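Local coordinates for glucan-binding protein C, GbpC (Streptococcus mutans UA159, PDB 5UQZ) that probably mediates adherence of the bacterium, both dependent on and independent of sucrose, as a calcium-binding, glucan-binding protein anchored to the cell wall, at residues 156-170 / 178-190. Residues are numbered along the deposited sequence; the frame is centred on the assembly and turned at random.
Sequences YTLNSSTNNEGSALV and KTIFIGAQTSNAG
V170 and I182 face each other as a non-hydrogen-bonded pair in an antiparallel beta hairpin, part of the beta-supersandwich of GbpC, and illustrate how carbon packing can hold the strands while polar pairs join the loops beyond them. With CG1 anti to its backbone N (chi1 -175°), I182 sends CD1 between V170 CG2, 3.7 Å away, and L158 CD1, 4.0 Å away. L158 belongs to strand 151-160 of the other sheet, so this isoleucine tip bridges the two layers of the sandwich; F314 and V197 also pack on I182. V170 uses its other branch for I180, CG1 to CG1 at 3.3 Å, tighter than normal van der Waals contact. The Y156 ring meets T179 CG2 at its edge, near the ring plane, while its hydroxyl bonds to Y136. In the next pair, L169 and G183 exchange two backbone hydrogen bonds.

Past the strands, polar groups take over. The hydroxyl of T162 donates to Q185 O (OG1 to O, 2.8 Å) from well above the carbonyl plane, and T162 O accepts from S187 N and lies within hydrogen-bonding distance of a water that also accepts the backbone N-H of N188. Further out, the amides of N164 and N188 approach from opposite directions and pair reciprocally, their planes turned 38° apart. N188 ND2 reaches N164 OD1 at 3.0 Å and also bonds D193, whereas N164 ND2 donates to N188 OD1 at 2.9 Å, with the acceptor 8° out of the N164 amide plane.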
ATOM      1  N   TYR A 156      -3.650   2.166  18.072  1.00  6.62           N
ATOM      2  CA  TYR A 156      -3.986   3.104  17.006  1.00  7.57           C
ATOM      3  C   TYR A 156      -4.699   4.298  17.622  1.00  7.23           C
ATOM      4  O   TYR A 156      -5.600   4.133  18.463  1.00  7.91           O
ATOM      5  CB  TYR A 156      -4.984   2.478  15.992  1.00  7.58           C
ATOM      6  CG  TYR A 156      -4.541   1.184  15.373  1.00  6.76           C
ATOM      7  CD1 TYR A 156      -4.828  -0.050  15.949  1.00  6.98           C
ATOM      8  CD2 TYR A 156      -3.950   1.191  14.126  1.00  7.23           C
ATOM      9  CE1 TYR A 156      -4.526  -1.260  15.314  1.00  7.57           C
ATOM     10  CE2 TYR A 156      -3.623  -0.019  13.469  1.00  8.02           C
ATOM     11  CZ  TYR A 156      -3.936  -1.232  14.052  1.00  6.90           C
ATOM     12  OH  TYR A 156      -3.599  -2.387  13.398  1.00  8.01           O
ATOM     13  N   THR A 157      -4.350   5.495  17.145  1.00  6.92           N
ATOM     14  CA  THR A 157      -5.033   6.726  17.583  1.00  7.73           C
ATOM     15  C   THR A 157      -5.305   7.585  16.351  1.00  6.97           C
ATOM     16  O   THR A 157      -4.368   7.950  15.625  1.00  8.06           O
ATOM     17  CB  THR A 157      -4.179   7.546  18.557  1.00  9.31           C
ATOM     18  OG1 THR A 157      -3.820   6.701  19.650  1.00  9.82           O
ATOM     19  CG2 THR A 157      -4.967   8.740  19.088  1.00 11.48           C
ATOM     20  N   LEU A 158      -6.573   7.936  16.160  1.00  7.93           N
ATOM     21  CA  LEU A 158      -6.931   8.858  15.076  1.00  7.45           C
ATOM     22  C   LEU A 158      -6.660  10.287  15.555  1.00  8.34           C
ATOM     23  O   LEU A 158      -7.216  10.704  16.577  1.00  9.95           O
ATOM     24  CB  LEU A 158      -8.414   8.677  14.758  1.00  8.36           C
ATOM     25  CG  LEU A 158      -8.939   9.533  13.589  1.00  8.36           C
ATOM     26  CD1 LEU A 158      -8.358   9.104  12.241  1.00  9.07           C
ATOM     27  CD2 LEU A 158     -10.467   9.464  13.535  1.00  9.90           C
ATOM     28  N   ASN A 159      -5.774  11.013  14.875  1.00  8.18           N
ATOM     29  CA  ASN A 159      -5.419  12.363  15.316  1.00  8.81           C
ATOM     30  C   ASN A 159      -6.269  13.425  14.635  1.00  8.85           C
ATOM     31  O   ASN A 159      -6.417  14.531  15.155  1.00 10.79           O
ATOM     32  CB  ASN A 159      -3.951  12.675  14.989  1.00  9.13           C
ATOM     33  CG  ASN A 159      -3.030  11.667  15.630  1.00  9.08           C
ATOM     34  OD1 ASN A 159      -3.131  11.412  16.854  1.00 10.39           O
ATOM     35  ND2 ASN A 159      -2.175  11.060  14.827  1.00  9.32           N
ATOM     36  N   SER A 160      -6.783  13.146  13.453  1.00  8.42           N
ATOM     37  CA  SER A 160      -7.595  14.082  12.672  1.00  9.04           C
ATOM     38  C   SER A 160      -8.330  13.298  11.597  1.00  8.40           C
ATOM     39  O   SER A 160      -7.925  12.171  11.246  1.00  8.55           O
ATOM     40  CB  SER A 160      -6.755  15.191  12.049  1.00 10.77           C
ATOM     41  OG  SER A 160      -5.869  14.680  11.033  1.00 11.94           O
ATOM     42  N   SER A 161      -9.384  13.912  11.061  1.00  9.36           N
ATOM     43  CA  SER A 161     -10.141  13.322   9.956  1.00  9.46           C
ATOM     44  C   SER A 161     -10.358  14.371   8.864  1.00  9.21           C
ATOM     45  O   SER A 161     -10.210  15.586   9.093  1.00 10.46           O
ATOM     46  CB  SER A 161     -11.508  12.847  10.466  1.00 10.21           C
ATOM     47  OG  SER A 161     -12.213  12.274   9.404  1.00  9.92           O
ATOM     48  N   THR A 162     -10.757  13.890   7.679  1.00  9.19           N
ATOM     49  CA  THR A 162     -11.217  14.740   6.599  1.00 10.01           C
ATOM     50  C   THR A 162     -12.705  15.098   6.711  1.00  9.28           C
ATOM     51  O   THR A 162     -13.171  15.934   5.921  1.00 10.48           O
ATOM     52  CB  THR A 162     -10.915  14.094   5.245  1.00  9.48           C
ATOM     53  OG1 THR A 162     -11.467  12.775   5.273  1.00  9.78           O
ATOM     54  CG2 THR A 162      -9.423  13.967   5.021  1.00 10.60           C
ATOM     55  N   ASN A 163     -13.447  14.460   7.630  1.00 10.28           N
ATOM     56  CA  ASN A 163     -14.834  14.848   7.801  1.00 11.17           C
ATOM     57  C   ASN A 163     -14.953  15.888   8.915  1.00 12.07           C
ATOM     58  O   ASN A 163     -13.953  16.344   9.484  1.00 11.80           O
ATOM     59  CB  ASN A 163     -15.743  13.617   7.948  1.00 11.74           C
ATOM     60  CG  ASN A 163     -15.633  12.893   9.300  1.00 10.72           C
ATOM     61  OD1 ASN A 163     -15.149  13.457  10.305  1.00 10.89           O
ATOM     62  ND2 ASN A 163     -16.087  11.659   9.330  1.00 11.43           N
ATOM     63  N   ASN A 164     -16.185  16.318   9.188  1.00 12.32           N
ATOM     64  CA  ASN A 164     -16.431  17.333  10.210  1.00 13.66           C
ATOM     65  C   ASN A 164     -17.010  16.727  11.484  1.00 14.81           C
ATOM     66  O   ASN A 164     -17.642  17.419  12.274  1.00 17.26           O
ATOM     67  CB  ASN A 164     -17.295  18.472   9.671  1.00 15.63           C
ATOM     68  CG  ASN A 164     -16.506  19.379   8.741  1.00 16.39           C
ATOM     69  OD1 ASN A 164     -15.333  19.611   8.982  1.00 18.33           O
ATOM     70  ND2 ASN A 164     -17.157  19.927   7.728  1.00 17.40           N
ATOM     71  N   GLU A 165     -16.777  15.440  11.702  1.00 13.58           N
ATOM     72  CA  GLU A 165     -17.325  14.715  12.839  0.58 14.37           C
ATOM     73  C   GLU A 165     -16.235  14.115  13.718  1.00 14.44           C
ATOM     74  O   GLU A 165     -16.557  13.391  14.674  1.00 16.06           O
ATOM     75  CB  GLU A 165     -18.269  13.601  12.352  0.58 19.45           C
ATOM     76  CG  GLU A 165     -19.376  14.062  11.401  0.58 25.75           C
ATOM     77  CD  GLU A 165     -20.093  12.895  10.728  0.58 31.33           C
ATOM     78  OE1 GLU A 165     -20.353  11.873  11.400  0.58 32.36           O
ATOM     79  OE2 GLU A 165     -20.382  12.998   9.524  0.58 34.37           O
ATOM     80  N   GLY A 166     -14.962  14.380  13.423  1.00 12.50           N
ATOM     81  CA  GLY A 166     -13.885  13.811  14.244  1.00 13.66           C
ATOM     82  C   GLY A 166     -13.881  12.300  14.230  1.00 11.05           C
ATOM     83  O   GLY A 166     -13.616  11.676  15.263  1.00 12.64           O
ATOM     84  N   SER A 167     -14.174  11.696  13.068  1.00 10.85           N
ATOM     85  CA  SER A 167     -14.355  10.252  13.018  1.00  9.96           C
ATOM     86  C   SER A 167     -13.832   9.719  11.696  1.00  9.21           C
ATOM     87  O   SER A 167     -13.621  10.466  10.721  1.00 10.19           O
ATOM     88  CB  SER A 167     -15.846   9.896  13.132  1.00 12.20           C
ATOM     89  OG  SER A 167     -16.528  10.301  11.937  1.00 13.91           O
ATOM     90  N   ALA A 168     -13.601   8.409  11.675  1.00  8.39           N
ATOM     91  CA  ALA A 168     -13.281   7.755  10.418  1.00  8.38           C
ATOM     92  C   ALA A 168     -13.752   6.310  10.551  1.00  8.59           C
ATOM     93  O   ALA A 168     -13.783   5.752  11.651  1.00  9.97           O
ATOM     94  CB  ALA A 168     -11.764   7.795  10.150  1.00  9.83           C
ATOM     95  N   LEU A 169     -14.150   5.725   9.419  1.00  7.91           N
ATOM     96  CA  LEU A 169     -14.571   4.342   9.387  1.00  7.48           C
ATOM     97  C   LEU A 169     -13.356   3.443   9.145  1.00  7.33           C
ATOM     98  O   LEU A 169     -12.543   3.716   8.242  1.00  7.95           O
ATOM     99  CB  LEU A 169     -15.614   4.161   8.301  1.00  9.19           C
ATOM    100  CG  LEU A 169     -16.289   2.774   8.245  1.00 11.05           C
ATOM    101  CD1 LEU A 169     -17.078   2.506   9.534  1.00 12.48           C
ATOM    102  CD2 LEU A 169     -17.172   2.683   7.007  1.00 12.16           C
ATOM    103  N   VAL A 170     -13.291   2.320   9.859  1.00  7.44           N
ATOM    104  CA  VAL A 170     -12.145   1.419   9.837  1.00  7.28           C
ATOM    105  C   VAL A 170     -12.608   0.004   9.572  1.00  8.55           C
ATOM    106  O   VAL A 170     -13.546  -0.489  10.224  1.00  8.39           O
ATOM    107  CB  VAL A 170     -11.368   1.454  11.170  1.00  8.33           C
ATOM    108  CG1 VAL A 170     -10.271   0.388  11.198  1.00  9.93           C
ATOM    109  CG2 VAL A 170     -10.771   2.837  11.356  1.00  9.86           C
ATOM    110  N   LYS A 178      -1.949  -7.150   7.643  1.00  8.41           N
ATOM    111  CA  LYS A 178      -2.751  -6.354   6.711  1.00  9.96           C
ATOM    112  C   LYS A 178      -3.156  -5.021   7.335  1.00  9.53           C
ATOM    113  O   LYS A 178      -3.598  -4.119   6.631  1.00 10.21           O
ATOM    114  CB  LYS A 178      -3.997  -7.150   6.317  1.00 10.06           C
ATOM    115  CG  LYS A 178      -3.666  -8.384   5.488  1.00 11.46           C
ATOM    116  CD  LYS A 178      -4.906  -9.267   5.314  1.00 15.11           C
ATOM    117  CE  LYS A 178      -6.065  -8.618   4.586  1.00 15.77           C
ATOM    118  NZ  LYS A 178      -7.171  -9.619   4.514  1.00 19.08           N
ATOM    119  N   THR A 179      -3.008  -4.874   8.657  1.00 12.19           N
ATOM    120  CA  THR A 179      -3.185  -3.621   9.390  1.00 10.62           C
ATOM    121  C   THR A 179      -4.591  -3.049   9.232  1.00  9.04           C
ATOM    122  O   THR A 179      -5.515  -3.671   9.740  1.00  9.57           O
ATOM    123  CB  THR A 179      -2.043  -2.630   9.102  1.00 11.90           C
ATOM    124  OG1 THR A 179      -0.782  -3.313   8.948  1.00 15.32           O
ATOM    125  CG2 THR A 179      -1.915  -1.616  10.215  1.00 15.10           C
ATOM    126  N   ILE A 180      -4.777  -1.893   8.584  1.00  8.85           N
ATOM    127  CA  ILE A 180      -6.068  -1.216   8.642  1.00  8.44           C
ATOM    128  C   ILE A 180      -6.383  -0.560   7.304  1.00  7.40           C
ATOM    129  O   ILE A 180      -5.502  -0.011   6.619  1.00  8.95           O
ATOM    130  CB  ILE A 180      -5.932  -0.201   9.774  1.00 13.34           C
ATOM    131  CG1 ILE A 180      -7.140   0.531  10.142  1.00 15.89           C
ATOM    132  CG2 ILE A 180      -4.934   0.891   9.507  1.00 19.24           C
ATOM    133  CD1 ILE A 180      -6.739   1.596  11.263  1.00 21.14           C
ATOM    134  N   PHE A 181      -7.678  -0.555   6.983  1.00  7.84           N
ATOM    135  CA  PHE A 181      -8.213   0.218   5.864  1.00  7.79           C
ATOM    136  C   PHE A 181      -9.110   1.273   6.490  1.00  8.14           C
ATOM    137  O   PHE A 181     -10.026   0.925   7.236  1.00 12.03           O
ATOM    138  CB  PHE A 181      -8.969  -0.699   4.893  1.00 10.02           C
ATOM    139  CG  PHE A 181      -9.131  -0.143   3.531  1.00 11.33           C
ATOM    140  CD1 PHE A 181      -8.815  -0.919   2.440  1.00 17.98           C
ATOM    141  CD2 PHE A 181      -9.683   1.108   3.328  1.00 19.79           C
ATOM    142  CE1 PHE A 181      -8.983  -0.441   1.141  1.00 22.04           C
ATOM    143  CE2 PHE A 181      -9.863   1.599   1.997  1.00 23.89           C
ATOM    144  CZ  PHE A 181      -9.475   0.840   0.944  1.00 23.49           C
ATOM    145  N   ILE A 182      -8.799   2.550   6.294  1.00  7.69           N
ATOM    146  CA  ILE A 182      -9.502   3.650   6.968  1.00  7.43           C
ATOM    147  C   ILE A 182      -9.939   4.692   5.954  1.00  7.49           C
ATOM    148  O   ILE A 182      -9.261   4.928   4.939  1.00  8.40           O
ATOM    149  CB  ILE A 182      -8.612   4.216   8.099  1.00  8.12           C
ATOM    150  CG1 ILE A 182      -9.322   5.273   8.913  1.00  8.39           C
ATOM    151  CG2 ILE A 182      -7.281   4.764   7.584  1.00  9.40           C
ATOM    152  CD1 ILE A 182      -8.619   5.645  10.216  1.00  9.29           C
ATOM    153  N   GLY A 183     -11.090   5.318   6.213  1.00  7.40           N
ATOM    154  CA  GLY A 183     -11.523   6.377   5.320  1.00  8.75           C
ATOM    155  C   GLY A 183     -12.630   7.207   5.934  1.00  8.03           C
ATOM    156  O   GLY A 183     -13.222   6.847   6.951  1.00  8.44           O
ATOM    157  N   ALA A 184     -12.936   8.321   5.261  1.00  8.46           N
ATOM    158  CA  ALA A 184     -13.999   9.223   5.697  1.00  8.54           C
ATOM    159  C   ALA A 184     -14.380  10.102   4.528  1.00  8.57           C
ATOM    160  O   ALA A 184     -13.623  10.263   3.583  1.00  9.82           O
ATOM    161  CB  ALA A 184     -13.509  10.093   6.841  1.00 10.39           C
ATOM    162  N   GLN A 185     -15.561  10.733   4.634  1.00  9.18           N
ATOM    163  CA  GLN A 185     -15.884  11.788   3.672  1.00 10.10           C
ATOM    164  C   GLN A 185     -14.830  12.889   3.745  1.00 10.04           C
ATOM    165  O   GLN A 185     -14.230  13.125   4.811  1.00  9.53           O
ATOM    166  CB  GLN A 185     -17.276  12.361   3.987  1.00 11.39           C
ATOM    167  CG  GLN A 185     -17.726  13.517   3.072  1.00 12.61           C
ATOM    168  CD  GLN A 185     -17.781  13.116   1.578  1.00 13.00           C
ATOM    169  OE1 GLN A 185     -16.746  12.967   0.906  1.00 12.85           O
ATOM    170  NE2 GLN A 185     -18.998  13.041   1.025  1.00 16.58           N
ATOM    171  N   THR A 186     -14.608  13.578   2.609  1.00 10.47           N
ATOM    172  CA  THR A 186     -13.826  14.813   2.602  1.00 10.39           C
ATOM    173  C   THR A 186     -14.841  15.946   2.633  1.00 11.08           C
ATOM    174  O   THR A 186     -15.435  16.305   1.605  1.00 11.27           O
ATOM    175  CB  THR A 186     -12.948  14.893   1.355  1.00 10.27           C
ATOM    176  OG1 THR A 186     -12.156  13.696   1.268  1.00 10.39           O
ATOM    177  CG2 THR A 186     -11.998  16.091   1.427  1.00 10.80           C
ATOM    178  N   SER A 187     -15.092  16.466   3.831  1.00 10.68           N
ATOM    179  CA  SER A 187     -16.226  17.359   4.015  1.00 11.50           C
ATOM    180  C   SER A 187     -15.961  18.776   3.527  1.00 12.62           C
ATOM    181  O   SER A 187     -16.924  19.488   3.232  1.00 15.32           O
ATOM    182  CB  SER A 187     -16.599  17.415   5.493  1.00 13.88           C
ATOM    183  OG  SER A 187     -16.997  16.138   5.949  1.00 12.93           O
ATOM    184  N   ASN A 188     -14.709  19.210   3.497  1.00 12.46           N
ATOM    185  CA  ASN A 188     -14.381  20.603   3.204  1.00 12.45           C
ATOM    186  C   ASN A 188     -13.574  20.733   1.928  1.00 13.33           C
ATOM    187  O   ASN A 188     -12.849  19.817   1.559  1.00 13.74           O
ATOM    188  CB  ASN A 188     -13.584  21.163   4.360  1.00 14.50           C
ATOM    189  CG  ASN A 188     -14.315  20.997   5.670  1.00 15.67           C
ATOM    190  OD1 ASN A 188     -15.486  21.380   5.793  1.00 19.76           O
ATOM    191  ND2 ASN A 188     -13.649  20.424   6.662  1.00 16.85           N
ATOM    192  N   ALA A 189     -13.733  21.888   1.272  1.00 14.42           N
ATOM    193  CA  ALA A 189     -12.861  22.269   0.170  1.00 14.64           C
ATOM    194  C   ALA A 189     -11.506  22.745   0.697  1.00 12.52           C
ATOM    195  O   ALA A 189     -11.345  23.044   1.878  1.00 15.13           O
ATOM    196  CB  ALA A 189     -13.524  23.424  -0.600  1.00 16.99           C
ATOM    197  N   GLY A 190     -10.522  22.806  -0.192  1.00 11.99           N
ATOM    198  CA  GLY A 190      -9.239  23.403   0.138  1.00 11.84           C
ATOM    199  C   GLY A 190      -8.097  22.425   0.327  1.00 11.45           C
ATOM    200  O   GLY A 190      -6.969  22.878   0.556  1.00 11.85           O
TER
HETATM  201  O   HOH W   1     -12.158  18.032   4.456  1.00 12.85           O